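Local atomic coordinates of UPF0201 protein MJ1564 (Methanocaldococcus jannaschii DSM 2661, PDB entry 2PZZ), a protein that is of unknown function and, although its structure resembles that of RNA-binding proteins, is thought unlikely to bind RNA. Residues A8-T13 with Y17-A22; L24-K29 with G92-D97; N78-Y83 with E114-I119. All coordinates share one frame; numbering follows the deposited sequence.

All three contacts are small and mostly apolar, and none is bridged by a hydrogen bond between its segments. Contacts 1 and 2 both use helix 16-26: contact 1 sets its early turns against strand 3-10, contact 2 its C-terminal end beside the loop after helix 86-90. Contacts 1 and 3 reach the same antiparallel sheet on opposite sides of the chain's centre, about 26 Å apart between centres. Contact 1 is mostly buried, valine against valine and alanine; contacts 2 and 3 are partly buried, each carried by one isoleucine that touches backbone as well as a side chain, and contact 2 adds a polar side at Asn25 and Gly92. Phe96 of contact 2 packs on Phe82 and Tyr83 of contact 3.

Contact 1. Residues A8-T13 with Y17-A22; sequences AKVKPT and YKVKKA
Val19, from helix 16-26, drops its forked side chain onto the end of strand 3-10 and gives up more surface here than any other residue of the two segments. Its two methyls divide the work. CG1, set anti to the backbone N (chi1 174°), reaches Ala8, where CG1 and Ala8 CB lie 3.9 Å apart; the same methyl also comes within 4.1 Å of the carbonyl oxygen O of Lys9. CG2 turns to the strand's valine, and Val19 CG2 meets Val10 CG2 at 3.8 Å. Val10 CG2 is also 3.9 Å from Val19 CB, so this one methyl of Val10 rests against the branch point of Val19 as well as its tip, the two side chains crossing obliquely. Ala8 points its CB toward the helix, and that methyl rests against CG1. The Lys9 carbonyl that Val19 skirts is not left bare, because Lys86 NZ donates a hydrogen bond to it. After strand 3-10 the chain turns back within a few residues, and the local axes run nearly antiparallel at 162°, 9.0 Å apart. Around this pair, Trp44 of strand 42-48 touches both valines, Phe34 of strand 31-36 packs on Val10, and helix 86-90 borders Val19 through Lys86, while Thr13 packs on Val19 of the second subunit.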
loop_
_atom_site.group_PDB
_atom_site.type_symbol
_atom_site.label_atom_id
_atom_site.label_comp_id
_atom_site.label_asym_id
_atom_site.label_seq_id
_atom_site.Cartn_x
_atom_site.Cartn_y
_atom_site.Cartn_z
ATOM N N ALA A 8 -6.168 10.038 0.286
ATOM C CA ALA A 8 -5.225 8.947 0.045
ATOM C C ALA A 8 -4.112 9.055 1.056
ATOM O O ALA A 8 -3.446 10.087 1.138
ATOM C CB ALA A 8 -4.645 9.047 -1.369
ATOM N N LYS A 9 -3.912 8.001 1.837
ATOM C CA LYS A 9 -2.853 8.014 2.838
ATOM C C LYS A 9 -1.523 7.835 2.111
ATOM O O LYS A 9 -1.478 7.298 1.008
ATOM C CB LYS A 9 -3.036 6.867 3.852
ATOM C CG LYS A 9 -2.600 5.484 3.339
ATOM C CD LYS A 9 -2.570 4.419 4.455
ATOM C CE LYS A 9 -3.968 4.125 5.011
ATOM N NZ LYS A 9 -4.013 2.933 5.933
ATOM N N VAL A 10 -0.460 8.321 2.734
ATOM C CA VAL A 10 0.883 8.186 2.218
ATOM C C VAL A 10 1.639 7.540 3.365
ATOM O O VAL A 10 1.869 8.165 4.401
ATOM C CB VAL A 10 1.554 9.544 1.903
ATOM C CG1 VAL A 10 3.044 9.315 1.583
ATOM C CG2 VAL A 10 0.868 10.208 0.732
ATOM N N LYS A 11 1.999 6.278 3.190
ATOM C CA LYS A 11 2.729 5.571 4.232
ATOM C C LYS A 11 4.189 6.006 4.282
ATOM O O LYS A 11 4.727 6.529 3.298
ATOM C CB LYS A 11 2.604 4.073 3.995
ATOM C CG LYS A 11 1.155 3.598 4.076
ATOM C CD LYS A 11 1.090 2.078 4.134
ATOM C CE LYS A 11 -0.303 1.612 4.483
ATOM N NZ LYS A 11 -0.340 0.147 4.743
ATOM N N PRO A 12 4.849 5.812 5.440
ATOM C CA PRO A 12 6.255 6.184 5.634
ATOM C C PRO A 12 7.209 5.822 4.487
ATOM O O PRO A 12 8.093 6.609 4.149
ATOM C CB PRO A 12 6.619 5.458 6.931
ATOM C CG PRO A 12 5.344 5.594 7.731
ATOM C CD PRO A 12 4.279 5.250 6.685
ATOM N N THR A 13 7.040 4.635 3.898
ATOM C CA THR A 13 7.928 4.202 2.818
ATOM C C THR A 13 7.429 4.598 1.431
ATOM O O THR A 13 8.039 4.244 0.416
ATOM C CB THR A 13 8.153 2.663 2.837
ATOM O OG1 THR A 13 6.906 1.984 2.649
ATOM C CG2 THR A 13 8.780 2.236 4.158
ATOM N N TYR A 17 4.760 12.252 -3.592
ATOM C CA TYR A 17 4.546 12.766 -4.943
ATOM C C TYR A 17 4.074 11.678 -5.900
ATOM O O TYR A 17 3.335 11.941 -6.860
ATOM C CB TYR A 17 5.828 13.458 -5.414
ATOM C CG TYR A 17 6.174 14.584 -4.465
ATOM C CD1 TYR A 17 5.256 15.603 -4.227
ATOM C CD2 TYR A 17 7.364 14.589 -3.742
ATOM C CE1 TYR A 17 5.503 16.595 -3.289
ATOM C CE2 TYR A 17 7.622 15.590 -2.793
ATOM C CZ TYR A 17 6.681 16.586 -2.577
ATOM O OH TYR A 17 6.894 17.590 -1.646
ATOM N N LYS A 18 4.465 10.442 -5.624
ATOM C CA LYS A 18 4.017 9.339 -6.457
ATOM C C LYS A 18 2.556 9.047 -6.147
ATOM O O LYS A 18 1.806 8.618 -7.029
ATOM C CB LYS A 18 4.834 8.082 -6.196
ATOM C CG LYS A 18 6.284 8.180 -6.608
ATOM C CD LYS A 18 6.942 6.822 -6.454
ATOM C CE LYS A 18 8.310 6.800 -7.128
ATOM N NZ LYS A 18 8.956 5.458 -6.994
ATOM N N VAL A 19 2.147 9.249 -4.891
ATOM C CA VAL A 19 0.753 8.994 -4.541
ATOM C C VAL A 19 -0.060 10.099 -5.183
ATOM O O VAL A 19 -1.116 9.851 -5.733
ATOM C CB VAL A 19 0.476 9.027 -2.996
ATOM C CG1 VAL A 19 -1.047 8.891 -2.744
ATOM C CG2 VAL A 19 1.212 7.891 -2.314
ATOM N N LYS A 20 0.446 11.320 -5.111
ATOM C CA LYS A 20 -0.251 12.466 -5.696
ATOM C C LYS A 20 -0.436 12.296 -7.199
ATOM O O LYS A 20 -1.471 12.686 -7.756
ATOM C CB LYS A 20 0.521 13.759 -5.429
ATOM C CG LYS A 20 -0.203 14.997 -5.930
ATOM C CD LYS A 20 0.731 16.188 -5.973
ATOM C CE LYS A 20 0.032 17.420 -6.536
ATOM N NZ LYS A 20 0.951 18.588 -6.565
ATOM N N LYS A 21 0.557 11.721 -7.867
ATOM C CA LYS A 21 0.428 11.527 -9.313
ATOM C C LYS A 21 -0.560 10.421 -9.603
ATOM O O LYS A 21 -1.219 10.431 -10.645
ATOM C CB LYS A 21 1.786 11.200 -9.962
ATOM C CG LYS A 21 2.711 12.416 -10.038
ATOM C CD LYS A 21 4.068 12.059 -10.612
ATOM C CE LYS A 21 5.032 13.223 -10.478
ATOM N NZ LYS A 21 6.392 12.847 -10.934
ATOM N N ALA A 22 -0.669 9.458 -8.692
ATOM C CA ALA A 22 -1.612 8.377 -8.916
ATOM C C ALA A 22 -3.012 8.979 -8.876
ATOM O O ALA A 22 -3.893 8.589 -9.632
ATOM C CB ALA A 22 -1.462 7.295 -7.858
#

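Contact 2. Residues L24-K29 with G92-D97; sequences LNIFPK and GAVNFD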
loop_
_atom_site.group_PDB
_atom_site.type_symbol
_atom_site.label_atom_id
_atom_site.label_comp_id
_atom_site.label_asym_id
_atom_site.label_seq_id
_atom_site.Cartn_x
_atom_site.Cartn_y
_atom_site.Cartn_z
ATOM N N LEU A 24 -3.875 12.225 -9.573
ATOM C CA LEU A 24 -4.035 13.061 -10.763
ATOM C C LEU A 24 -4.226 12.253 -12.040
ATOM O O LEU A 24 -4.916 12.709 -12.943
ATOM C CB LEU A 24 -2.854 14.041 -10.890
ATOM C CG LEU A 24 -2.798 15.010 -9.691
ATOM C CD1 LEU A 24 -1.501 15.806 -9.690
ATOM C CD2 LEU A 24 -4.003 15.951 -9.727
ATOM N N ASN A 25 -3.653 11.050 -12.115
ATOM C CA ASN A 25 -3.834 10.223 -13.309
ATOM C C ASN A 25 -5.292 9.848 -13.504
ATOM O O ASN A 25 -5.711 9.546 -14.624
ATOM C CB ASN A 25 -3.017 8.921 -13.243
ATOM C CG ASN A 25 -1.536 9.145 -13.443
ATOM O OD1 ASN A 25 -1.121 10.166 -13.999
ATOM N ND2 ASN A 25 -0.724 8.186 -12.998
ATOM N N ILE A 26 -6.066 9.840 -12.417
ATOM C CA ILE A 26 -7.486 9.496 -12.516
ATOM C C ILE A 26 -8.365 10.752 -12.414
ATOM O O ILE A 26 -9.416 10.838 -13.056
ATOM C CB ILE A 26 -7.902 8.498 -11.406
ATOM C CG1 ILE A 26 -6.890 7.347 -11.324
ATOM C CG2 ILE A 26 -9.295 7.931 -11.697
ATOM C CD1 ILE A 26 -6.789 6.485 -12.594
ATOM N N PHE A 27 -7.912 11.726 -11.629
ATOM C CA PHE A 27 -8.638 12.969 -11.414
ATOM C C PHE A 27 -7.708 14.148 -11.652
ATOM O O PHE A 27 -7.325 14.832 -10.715
ATOM C CB PHE A 27 -9.182 13.014 -9.972
ATOM C CG PHE A 27 -10.120 11.883 -9.649
ATOM C CD1 PHE A 27 -11.407 11.856 -10.178
ATOM C CD2 PHE A 27 -9.699 10.815 -8.853
ATOM C CE1 PHE A 27 -12.280 10.766 -9.919
ATOM C CE2 PHE A 27 -10.549 9.726 -8.586
ATOM C CZ PHE A 27 -11.848 9.702 -9.124
ATOM N N PRO A 28 -7.354 14.411 -12.925
ATOM C CA PRO A 28 -6.465 15.484 -13.389
ATOM C C PRO A 28 -6.734 16.892 -12.853
ATOM O O PRO A 28 -5.792 17.658 -12.641
ATOM C CB PRO A 28 -6.625 15.429 -14.915
ATOM C CG PRO A 28 -6.951 14.012 -15.180
ATOM C CD PRO A 28 -7.955 13.720 -14.081
ATOM N N LYS A 29 -8.004 17.234 -12.653
ATOM C CA LYS A 29 -8.384 18.561 -12.160
ATOM C C LYS A 29 -8.439 18.698 -10.643
ATOM O O LYS A 29 -8.737 19.771 -10.126
ATOM C CB LYS A 29 -9.754 18.971 -12.713
ATOM C CG LYS A 29 -9.769 19.402 -14.179
ATOM C CD LYS A 29 -9.759 18.217 -15.123
ATOM C CE LYS A 29 -9.817 18.676 -16.585
ATOM N NZ LYS A 29 -11.001 19.542 -16.866
ATOM N N GLY A 92 -1.691 4.683 -14.457
ATOM C CA GLY A 92 -2.815 5.153 -15.251
ATOM C C GLY A 92 -3.976 4.202 -15.444
ATOM O O GLY A 92 -4.762 4.376 -16.369
ATOM N N ALA A 93 -4.106 3.208 -14.579
ATOM C CA ALA A 93 -5.192 2.238 -14.703
ATOM C C ALA A 93 -6.197 2.314 -13.548
ATOM O O ALA A 93 -5.831 2.614 -12.404
ATOM C CB ALA A 93 -4.610 0.831 -14.783
ATOM N N VAL A 94 -7.459 2.024 -13.852
ATOM C CA VAL A 94 -8.506 2.030 -12.840
ATOM C C VAL A 94 -8.783 0.618 -12.347
ATOM O O VAL A 94 -9.110 -0.266 -13.140
ATOM C CB VAL A 94 -9.834 2.611 -13.370
ATOM C CG1 VAL A 94 -10.927 2.425 -12.319
ATOM C CG2 VAL A 94 -9.668 4.101 -13.692
ATOM N N ASN A 95 -8.647 0.421 -11.037
ATOM C CA ASN A 95 -8.894 -0.867 -10.407
ATOM C C ASN A 95 -9.542 -0.621 -9.027
ATOM O O ASN A 95 -9.052 0.181 -8.234
ATOM C CB ASN A 95 -7.579 -1.625 -10.273
ATOM C CG ASN A 95 -7.755 -3.109 -10.428
ATOM O OD1 ASN A 95 -7.627 -3.857 -9.473
ATOM N ND2 ASN A 95 -8.061 -3.548 -11.645
ATOM N N PHE A 96 -10.636 -1.323 -8.754
ATOM C CA PHE A 96 -11.398 -1.147 -7.518
ATOM C C PHE A 96 -10.989 -1.893 -6.235
ATOM O O PHE A 96 -11.635 -1.743 -5.197
ATOM C CB PHE A 96 -12.868 -1.411 -7.825
ATOM C CG PHE A 96 -13.440 -0.458 -8.825
ATOM C CD1 PHE A 96 -13.585 0.897 -8.509
ATOM C CD2 PHE A 96 -13.796 -0.893 -10.096
ATOM C CE1 PHE A 96 -14.079 1.807 -9.454
ATOM C CE2 PHE A 96 -14.289 0.007 -11.038
ATOM C CZ PHE A 96 -14.429 1.360 -10.712
ATOM N N ASP A 97 -9.926 -2.680 -6.285
ATOM C CA ASP A 97 -9.474 -3.392 -5.090
ATOM C C ASP A 97 -8.497 -2.509 -4.310
ATOM O O ASP A 97 -7.631 -1.868 -4.904
ATOM C CB ASP A 97 -8.780 -4.687 -5.497
ATOM C CG ASP A 97 -7.576 -4.436 -6.375
ATOM O OD1 ASP A 97 -7.689 -3.595 -7.291
ATOM O OD2 ASP A 97 -6.524 -5.074 -6.153
#
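Gly92 and Asn25 meet near the C-terminal ends of two helices. The amide nitrogen ND2 of Asn25 stands 3.9 Å from the backbone N of Gly92, and both nitrogens are donors that share one acceptor: each hydrogen-bonds to the carbonyl oxygen of Ala89. Gly92, with positive phi (75°), is the C-prime residue of a Schellman motif closing helix 86-90, in which its N bonds to Ala89 O and Ala93 N bonds to Ala88 O. Asn25 therefore lends a side-chain donor to the carbonyl end of a neighbouring helix. At Ala93 the methyl points away from helix 16-26, and it is the backbone that takes part, with Ala93 O lying 4.0 Å from Ile26 CD1. Val94 comes next and brings the side-chain half of the contact: its CG2 packs on Ile26 CD1 at 3.9 Å, the two chains meeting at a slant, while its backbone N is held by Gln61 OE1. Ile26 swings CG1 beside its own backbone N, anti to the carbonyl carbon, and chi1 -47° and chi2 -63° together carry CD1 out to the loop. Its other branch, CG2, stays behind and sits 3.8 Å above the plane of the Phe27 ring, toward the rim. Leu57 and Leu84 pack against both Ile26 and Val94, so the pair belongs to a larger apolar cluster, and further along Phe96 reaches the same Leu84. The chemistry is thus split: Asn25 and Gly92 work through a shared acceptor, Ala89 O, and not through a direct bond, whereas the buried Ile26 and Val94 adhere by van der Waals contact. No hydrogen bond runs between the two segments; those of the loop go to residues such as Gln61 and Asn85.

Contact 3. Residues N78-Y83 with E114-I119; sequences NATKFY and EDIMKI
This is an apolar helix-on-strand contact in which Ile116, in the first turn of helix 116-123, lies over Asn78, Ala79 and Thr80 at the start of strand 79-84, an outermost strand of the sheet within this chain. The backbone takes most of the weight. Ile116 CG1 comes to 3.3 Å from Ala79 N, a tight approach. Behind it, Asn78 C is 3.6 Å from Ile116 CG1. Ile116 CD1 reaches on past the peptide to 3.6 Å from Ala79 O. That same methyl ends against Thr80, with CD1 and Thr80 CB 4.0 Å apart, the two side chains crossing at about a right angle. Chi1 of Ile116 is -149°, well short of a fully staggered anti position, which suggests some strain in laying CG1 along the strand. Thr80 meets the isoleucine with CB and CG2, while its OG1, anti to the backbone N (chi1 -172°), is hydrogen-bonded to Leu71 O. An alanine in place of Ile116 would keep neither CG1 nor CD1 and would probably open a gap over the Ala79 peptide and beside Thr80. Asp115 caps the helix: Met117 N, of a selenomethionine, donates to Asp115 OD1 over 3.2 Å, approaching 49° out of the carboxylate plane. A side-chain N-cap followed directly by an apolar residue turned onto the strand seats the beginning of this helix on the antiparallel sheet of an alpha+beta fold.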
loop_
_atom_site.group_PDB
_atom_site.type_symbol
_atom_site.label_atom_id
_atom_site.label_comp_id
_atom_site.label_asym_id
_atom_site.label_seq_id
_atom_site.Cartn_x
_atom_site.Cartn_y
_atom_site.Cartn_z
ATOM N N ASN A 78 -27.665 10.714 -1.669
ATOM C CA ASN A 78 -27.099 11.744 -2.545
ATOM C C ASN A 78 -25.632 11.528 -2.900
ATOM O O ASN A 78 -24.952 12.457 -3.335
ATOM C CB ASN A 78 -27.255 13.109 -1.875
ATOM C CG ASN A 78 -28.617 13.280 -1.231
ATOM O OD1 ASN A 78 -28.737 13.383 -0.005
ATOM N ND2 ASN A 78 -29.655 13.288 -2.051
ATOM N N ALA A 79 -25.144 10.304 -2.727
ATOM C CA ALA A 79 -23.748 10.026 -3.010
ATOM C C ALA A 79 -23.432 8.551 -3.221
ATOM O O ALA A 79 -24.312 7.700 -3.202
ATOM C CB ALA A 79 -22.894 10.566 -1.877
ATOM N N THR A 80 -22.153 8.278 -3.458
ATOM C CA THR A 80 -21.639 6.926 -3.621
ATOM C C THR A 80 -20.158 7.024 -3.299
ATOM O O THR A 80 -19.563 8.095 -3.403
ATOM C CB THR A 80 -21.833 6.361 -5.049
ATOM O OG1 THR A 80 -21.471 4.973 -5.050
ATOM C CG2 THR A 80 -20.968 7.102 -6.066
ATOM N N LYS A 81 -19.564 5.919 -2.876
ATOM C CA LYS A 81 -18.150 5.929 -2.534
ATOM C C LYS A 81 -17.527 4.609 -2.948
ATOM O O LYS A 81 -18.236 3.638 -3.204
ATOM C CB LYS A 81 -17.978 6.148 -1.032
ATOM C CG LYS A 81 -18.646 5.089 -0.180
ATOM C CD LYS A 81 -18.769 5.541 1.273
ATOM C CE LYS A 81 -19.442 4.468 2.128
ATOM N NZ LYS A 81 -19.766 4.969 3.500
ATOM N N PHE A 82 -16.203 4.593 -3.039
ATOM C CA PHE A 82 -15.468 3.400 -3.431
ATOM C C PHE A 82 -13.993 3.713 -3.322
ATOM O O PHE A 82 -13.600 4.861 -3.086
ATOM C CB PHE A 82 -15.826 3.009 -4.873
ATOM C CG PHE A 82 -15.567 4.104 -5.875
ATOM C CD1 PHE A 82 -14.317 4.230 -6.484
ATOM C CD2 PHE A 82 -16.560 5.034 -6.180
ATOM C CE1 PHE A 82 -14.054 5.267 -7.384
ATOM C CE2 PHE A 82 -16.307 6.083 -7.083
ATOM C CZ PHE A 82 -15.050 6.198 -7.685
ATOM N N TYR A 83 -13.177 2.687 -3.492
ATOM C CA TYR A 83 -11.737 2.836 -3.410
ATOM C C TYR A 83 -11.110 2.511 -4.749
ATOM O O TYR A 83 -11.707 1.817 -5.559
ATOM C CB TYR A 83 -11.166 1.895 -2.350
ATOM C CG TYR A 83 -11.449 2.329 -0.933
ATOM C CD1 TYR A 83 -12.688 2.092 -0.338
ATOM C CD2 TYR A 83 -10.481 2.992 -0.192
ATOM C CE1 TYR A 83 -12.949 2.508 0.968
ATOM C CE2 TYR A 83 -10.728 3.411 1.112
ATOM C CZ TYR A 83 -11.963 3.164 1.683
ATOM O OH TYR A 83 -12.196 3.574 2.972
ATOM N N GLU A 114 -29.162 17.326 -8.696
ATOM C CA GLU A 114 -28.693 16.129 -9.386
ATOM C C GLU A 114 -29.273 14.867 -8.739
ATOM O O GLU A 114 -29.585 14.854 -7.548
ATOM C CB GLU A 114 -27.160 16.051 -9.327
ATOM C CG GLU A 114 -26.417 17.085 -10.170
ATOM C CD GLU A 114 -26.553 16.836 -11.664
ATOM O OE1 GLU A 114 -27.064 15.759 -12.049
ATOM O OE2 GLU A 114 -26.139 17.714 -12.454
ATOM N N ASP A 115 -29.422 13.815 -9.534
ATOM C CA ASP A 115 -29.916 12.526 -9.053
ATOM C C ASP A 115 -28.673 11.628 -9.048
ATOM O O ASP A 115 -28.056 11.419 -10.091
ATOM C CB ASP A 115 -30.965 11.961 -10.017
ATOM C CG ASP A 115 -31.596 10.670 -9.512
ATOM O OD1 ASP A 115 -31.017 10.018 -8.621
ATOM O OD2 ASP A 115 -32.674 10.295 -10.022
ATOM N N ILE A 116 -28.305 11.107 -7.880
ATOM C CA ILE A 116 -27.112 10.271 -7.758
ATOM C C ILE A 116 -27.121 9.043 -8.677
ATOM O O ILE A 116 -26.078 8.655 -9.199
ATOM C CB ILE A 116 -26.884 9.841 -6.277
ATOM C CG1 ILE A 116 -25.383 9.682 -6.010
ATOM C CG2 ILE A 116 -27.650 8.551 -5.957
ATOM C CD1 ILE A 116 -24.747 8.514 -6.681
HETATM N N MSE A 117 -28.293 8.450 -8.896
HETATM C CA MSE A 117 -28.383 7.282 -9.767
HETATM C C MSE A 117 -28.135 7.653 -11.221
HETATM O O MSE A 117 -27.630 6.837 -11.989
HETATM C CB MSE A 117 -29.752 6.600 -9.643
HETATM C CG MSE A 117 -29.695 5.203 -9.032
HETATM SE SE MSE A 117 -28.609 3.931 -10.041
HETATM C CE MSE A 117 -30.013 3.073 -11.052
ATOM N N LYS A 118 -28.496 8.876 -11.606
ATOM C CA LYS A 118 -28.275 9.318 -12.977
ATOM C C LYS A 118 -26.793 9.573 -13.181
ATOM O O LYS A 118 -26.267 9.372 -14.274
ATOM C CB LYS A 118 -29.073 10.586 -13.288
ATOM C CG LYS A 118 -30.520 10.311 -13.687
ATOM C CD LYS A 118 -31.226 11.576 -14.158
ATOM C CE LYS A 118 -32.641 11.272 -14.634
ATOM N NZ LYS A 118 -33.287 12.462 -15.261
ATOM N N ILE A 119 -26.127 10.023 -12.119
ATOM C CA ILE A 119 -24.691 10.289 -12.166
ATOM C C ILE A 119 -23.998 8.963 -12.463
ATOM O O ILE A 119 -23.105 8.879 -13.319
ATOM C CB ILE A 119 -24.172 10.803 -10.796
ATOM C CG1 ILE A 119 -24.772 12.177 -10.481
ATOM C CG2 ILE A 119 -22.642 10.852 -10.792
ATOM C CD1 ILE A 119 -24.265 13.267 -11.364
#